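Local coordinates for esterase TesA (Pseudomonas aeruginosa, PDB 4JGG), which hydrolyses carboxylic esters such as Tween detergents and short-chain p-nitrophenyl esters, acts as a lysophospholipase, and has low thioesterase activity towards palmitoyl-coenzyme A, at residues G42-L47 and Y58-A63; G129-P134 and R139-F144. All blocks are in the same frame, centred on the assembly; numbering follows the deposited sequence.

Contact 1 of 2, residues G42-L47 and Y58-A63; sequences GWVALL and YRVVNA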
# COMPACT_ATOMS: atom_id res chain seq x y z
N GLY A 42 12.49 5.44 -4.87
CA GLY A 42 11.21 5.21 -4.23
C GLY A 42 11.24 4.07 -3.24
O GLY A 42 12.12 3.20 -3.28
N TRP A 43 10.27 4.06 -2.34
CA TRP A 43 10.28 3.11 -1.24
C TRP A 43 10.33 1.64 -1.69
O TRP A 43 11.01 0.82 -1.07
CB TRP A 43 9.13 3.40 -0.26
CG TRP A 43 7.83 2.70 -0.52
CD1 TRP A 43 6.73 3.21 -1.14
CD2 TRP A 43 7.50 1.36 -0.14
NE1 TRP A 43 5.72 2.27 -1.17
CE2 TRP A 43 6.17 1.12 -0.58
CE3 TRP A 43 8.18 0.34 0.52
CZ2 TRP A 43 5.52 -0.09 -0.36
CZ3 TRP A 43 7.54 -0.87 0.72
CH2 TRP A 43 6.23 -1.08 0.28
N VAL A 44 9.65 1.30 -2.77
CA VAL A 44 9.65 -0.09 -3.24
C VAL A 44 11.04 -0.49 -3.74
O VAL A 44 11.52 -1.59 -3.46
CB VAL A 44 8.61 -0.33 -4.36
CG1 VAL A 44 8.88 -1.65 -5.04
CG2 VAL A 44 7.19 -0.31 -3.79
N ALA A 45 11.68 0.42 -4.46
CA ALA A 45 13.07 0.27 -4.89
C ALA A 45 13.98 0.07 -3.70
O ALA A 45 14.94 -0.71 -3.76
CB ALA A 45 13.50 1.49 -5.67
N LEU A 46 13.71 0.78 -2.61
CA LEU A 46 14.53 0.65 -1.41
C LEU A 46 14.24 -0.69 -0.73
O LEU A 46 15.12 -1.26 -0.06
CB LEU A 46 14.24 1.79 -0.43
CG LEU A 46 14.41 3.23 -0.91
CD1 LEU A 46 14.17 4.18 0.27
CD2 LEU A 46 15.77 3.46 -1.50
N LEU A 47 13.01 -1.16 -0.87
CA LEU A 47 12.62 -2.46 -0.33
C LEU A 47 13.47 -3.54 -1.00
O LEU A 47 14.04 -4.41 -0.34
CB LEU A 47 11.13 -2.73 -0.58
CG LEU A 47 10.63 -4.14 -0.24
CD1 LEU A 47 10.96 -4.50 1.20
CD2 LEU A 47 9.13 -4.32 -0.50
N TYR A 58 14.05 -12.45 -2.83
CA TYR A 58 12.75 -12.07 -3.34
C TYR A 58 12.87 -11.24 -4.60
O TYR A 58 13.78 -10.41 -4.72
CB TYR A 58 11.93 -11.33 -2.27
CG TYR A 58 11.35 -12.29 -1.27
CD1 TYR A 58 12.08 -12.69 -0.16
CD2 TYR A 58 10.09 -12.85 -1.46
CE1 TYR A 58 11.56 -13.60 0.73
CE2 TYR A 58 9.56 -13.75 -0.57
CZ TYR A 58 10.31 -14.13 0.53
OH TYR A 58 9.80 -15.03 1.43
N ARG A 59 11.99 -11.50 -5.55
CA ARG A 59 11.81 -10.61 -6.70
C ARG A 59 10.68 -9.63 -6.38
O ARG A 59 9.55 -10.04 -6.10
CB ARG A 59 11.49 -11.41 -7.97
CG ARG A 59 11.11 -10.53 -9.16
CD ARG A 59 10.70 -11.37 -10.35
NE ARG A 59 11.74 -12.31 -10.73
CZ ARG A 59 11.61 -13.23 -11.68
NH1 ARG A 59 10.48 -13.33 -12.36
NH2 ARG A 59 12.62 -14.05 -11.95
N VAL A 60 11.01 -8.34 -6.39
CA VAL A 60 10.02 -7.30 -6.15
C VAL A 60 9.41 -6.84 -7.47
O VAL A 60 10.11 -6.31 -8.35
CB VAL A 60 10.64 -6.09 -5.44
CG1 VAL A 60 9.57 -5.03 -5.14
CG2 VAL A 60 11.33 -6.53 -4.13
N VAL A 61 8.11 -7.05 -7.62
CA VAL A 61 7.41 -6.60 -8.81
C VAL A 61 6.47 -5.47 -8.39
O VAL A 61 5.49 -5.70 -7.69
CB VAL A 61 6.61 -7.74 -9.46
CG1 VAL A 61 5.82 -7.23 -10.65
CG2 VAL A 61 7.53 -8.89 -9.87
N ASN A 62 6.81 -4.25 -8.79
CA ASN A 62 5.99 -3.09 -8.49
C ASN A 62 4.94 -2.94 -9.56
O ASN A 62 5.27 -2.74 -10.73
CB ASN A 62 6.84 -1.82 -8.42
CG ASN A 62 6.09 -0.64 -7.80
OD1 ASN A 62 4.96 -0.80 -7.33
ND2 ASN A 62 6.71 0.53 -7.77
N ALA A 63 3.67 -3.05 -9.18
CA ALA A 63 2.58 -2.88 -10.13
C ALA A 63 1.73 -1.67 -9.76
O ALA A 63 0.51 -1.67 -9.94
CB ALA A 63 1.73 -4.14 -10.19
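The backbones come nearest at Val44 and Asn62, whose CA atoms lie 7.1 Å apart. Residues 43-47 form the first turn of helix 43-53, with Gly42 at its N-cap, and Leu46 N bonds to Gly42 O over 3.0 Å; residues 59-62 are an extended strand. Val44 points its CB at the strand, and its CG1, anti to the backbone N (chi1 166°), reaches Val60 CG1 at 3.5 Å, slightly tighter than ordinary van der Waals packing. The same methyl meets Asn62 CB at 4.0 Å, so one branch of Val44 spans two strand residues whose side chains lie on the same side of the strand. The other branch, CG2, stands near the amide of Asn62, 4.1 Å from its ND2, and on its own helix lies 3.7 Å above the plane of the Trp43 ring, toward its rim. That amide is held from elsewhere: Ser64 OG bonds to OD1, while ND2 donates to Ser32 O. In the alpha/beta/alpha fold, an outer-layer helix here rests on the sheet's edge strand. Val44 and Asn62 also touch Val26 of the adjoining parallel strand 23-28, Val60 touches Leu51 further along helix 43-53, and helix 186-197 packs against Trp43 and Leu47.

Contact 2 of 2, residues G129-P134 and R139-F144; sequences GIQLPP and RYIEAF
Leu132 points its CB at helix 138-155, and Ile141 bends its side-chain end back toward the loop, where the chain leaves strand 124-128 of the parallel sheet and turns back into the helix, a strand-loop-helix connection of the alpha/beta/alpha SGNH-hydrolase fold. Their CA atoms, 5.6 Å apart, mark the nearest backbone approach, and the buried surface of 261 Å² comes mainly from these two residues.

Ile141 can be followed outward from its CB, where the side chain forks. CG2, anti to the backbone N, meets Gln131 CB at 4.1 Å. CG1 takes the other direction, anti to the carbonyl carbon (chi1 -65°), and passes Leu132 CB at 4.3 Å while also lying near the carbonyl oxygens of Leu132 and Pro133. The chain then extends to its tip, CD1, which sits 3.5 Å from Pro133 O and a little farther from Pro134 O. The far end of this isoleucine therefore rests against the backbone oxygens of the loop.

Leu132 makes a second apolar contact: Leu132 CD1 comes to the edge of the Tyr140 ring, near its plane, 3.4 Å from Tyr140 CE2. Tyr140 OH is hydrogen-bonded to Gly98 O, which ties the far end of that ring to another part of the chain. The polar end of Gln131 also looks elsewhere, its NE2 bonding to Ser145 OG, one residue beyond 139-144, and to Pro161 O. Nearby, Pro133 touches Ile179, and its side chain is about 8 Å from that of Asp177, a catalytic residue by similarity, so the loop borders the probable active-site region.

One water bridges the backbones, accepting from Leu132 N at 2.8 Å and donating to Ile141 O at 2.8 Å.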
# COMPACT_ATOMS: atom_id res chain seq x y z
N GLY A 129 -2.38 0.80 5.21
CA GLY A 129 -3.48 1.70 5.50
C GLY A 129 -3.00 3.13 5.45
O GLY A 129 -1.87 3.42 5.81
N ILE A 130 -3.87 4.04 5.01
CA ILE A 130 -3.48 5.43 4.87
C ILE A 130 -4.47 6.36 5.56
O ILE A 130 -5.67 6.11 5.54
CB ILE A 130 -3.32 5.81 3.38
CG1 ILE A 130 -2.12 5.04 2.78
CG2 ILE A 130 -3.14 7.30 3.21
CD1 ILE A 130 -1.69 5.56 1.43
N GLN A 131 -3.96 7.39 6.22
CA GLN A 131 -4.81 8.41 6.84
C GLN A 131 -4.73 9.71 6.05
O GLN A 131 -3.64 10.24 5.80
CB GLN A 131 -4.43 8.65 8.30
CG GLN A 131 -4.87 7.53 9.21
CD GLN A 131 -4.00 6.31 9.06
OE1 GLN A 131 -2.79 6.43 8.89
NE2 GLN A 131 -4.61 5.12 9.12
N LEU A 132 -5.89 10.19 5.63
CA LEU A 132 -5.97 11.44 4.91
C LEU A 132 -5.45 12.57 5.80
O LEU A 132 -5.33 12.40 7.01
CB LEU A 132 -7.41 11.69 4.45
CG LEU A 132 -7.83 10.84 3.25
CD1 LEU A 132 -9.31 11.02 2.92
CD2 LEU A 132 -6.97 11.21 2.06
N PRO A 133 -5.12 13.73 5.20
CA PRO A 133 -4.56 14.84 5.98
C PRO A 133 -5.57 15.37 7.00
O PRO A 133 -6.78 15.27 6.79
CB PRO A 133 -4.27 15.91 4.91
CG PRO A 133 -4.22 15.17 3.60
CD PRO A 133 -5.20 14.04 3.76
N PRO A 134 -5.07 15.91 8.12
CA PRO A 134 -5.87 16.39 9.25
C PRO A 134 -7.03 17.30 8.86
O PRO A 134 -8.09 17.23 9.50
CB PRO A 134 -4.85 17.18 10.08
CG PRO A 134 -3.58 16.49 9.82
CD PRO A 134 -3.63 16.10 8.36
N ARG A 139 -13.61 12.50 11.75
CA ARG A 139 -14.71 11.63 11.36
C ARG A 139 -14.55 11.11 9.92
O ARG A 139 -14.81 9.95 9.64
CB ARG A 139 -16.07 12.32 11.53
CG ARG A 139 -17.21 11.55 10.88
CD ARG A 139 -18.57 12.14 11.19
NE ARG A 139 -19.05 11.74 12.52
CZ ARG A 139 -19.71 10.61 12.76
NH1 ARG A 139 -19.98 9.77 11.78
NH2 ARG A 139 -20.10 10.33 14.00
N TYR A 140 -14.10 11.98 9.01
CA TYR A 140 -13.93 11.60 7.62
C TYR A 140 -12.72 10.68 7.53
O TYR A 140 -12.80 9.56 7.02
CB TYR A 140 -13.70 12.84 6.74
CG TYR A 140 -13.73 12.58 5.25
CD1 TYR A 140 -14.88 12.84 4.51
CD2 TYR A 140 -12.61 12.11 4.59
CE1 TYR A 140 -14.91 12.61 3.13
CE2 TYR A 140 -12.63 11.88 3.22
CZ TYR A 140 -13.77 12.12 2.50
OH TYR A 140 -13.78 11.90 1.14
N ILE A 141 -11.61 11.17 8.06
CA ILE A 141 -10.38 10.41 8.14
C ILE A 141 -10.63 9.01 8.65
O ILE A 141 -10.19 8.04 8.04
CB ILE A 141 -9.35 11.12 9.03
CG1 ILE A 141 -8.94 12.45 8.39
CG2 ILE A 141 -8.14 10.22 9.27
CD1 ILE A 141 -8.31 13.44 9.36
N GLU A 142 -11.34 8.90 9.78
CA GLU A 142 -11.56 7.60 10.41
C GLU A 142 -12.49 6.71 9.59
O GLU A 142 -12.34 5.49 9.59
CB GLU A 142 -12.13 7.77 11.82
N ALA A 143 -13.45 7.31 8.90
CA ALA A 143 -14.42 6.55 8.12
C ALA A 143 -13.73 5.62 7.14
O ALA A 143 -14.16 4.48 6.94
CB ALA A 143 -15.37 7.48 7.39
N PHE A 144 -12.65 6.11 6.54
CA PHE A 144 -11.85 5.32 5.61
C PHE A 144 -10.78 4.53 6.35
O PHE A 144 -10.54 3.35 6.07
CB PHE A 144 -11.23 6.23 4.54
CG PHE A 144 -12.26 6.84 3.61
CD1 PHE A 144 -12.74 6.12 2.53
CD2 PHE A 144 -12.75 8.12 3.82
CE1 PHE A 144 -13.69 6.67 1.66
CE2 PHE A 144 -13.69 8.67 2.98
CZ PHE A 144 -14.16 7.95 1.89
O HOH W 1 -8.07 8.61 6.25

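From the N terminus, strand 23-28 lies beside the edge strand 59-62 before the chain reaches helix 43-53. Contact 1 then closes the connection formed by the rest of this helix and the loop into strand 59-62, with ten residues between its segments. The chain continues through strands 88-92 and 124-128, and contact 2 closes the shorter connection into helix 138-155, with four residues between. The contacts are in series, neither nested nor crossed. The centres of contacts 1 and 2 are about 26 Å apart, on opposite sides of the chain's centre, and their nearest atoms about 9 Å. Contact 1 joins helix to edge strand; contact 2 joins a post-strand loop to the following helix.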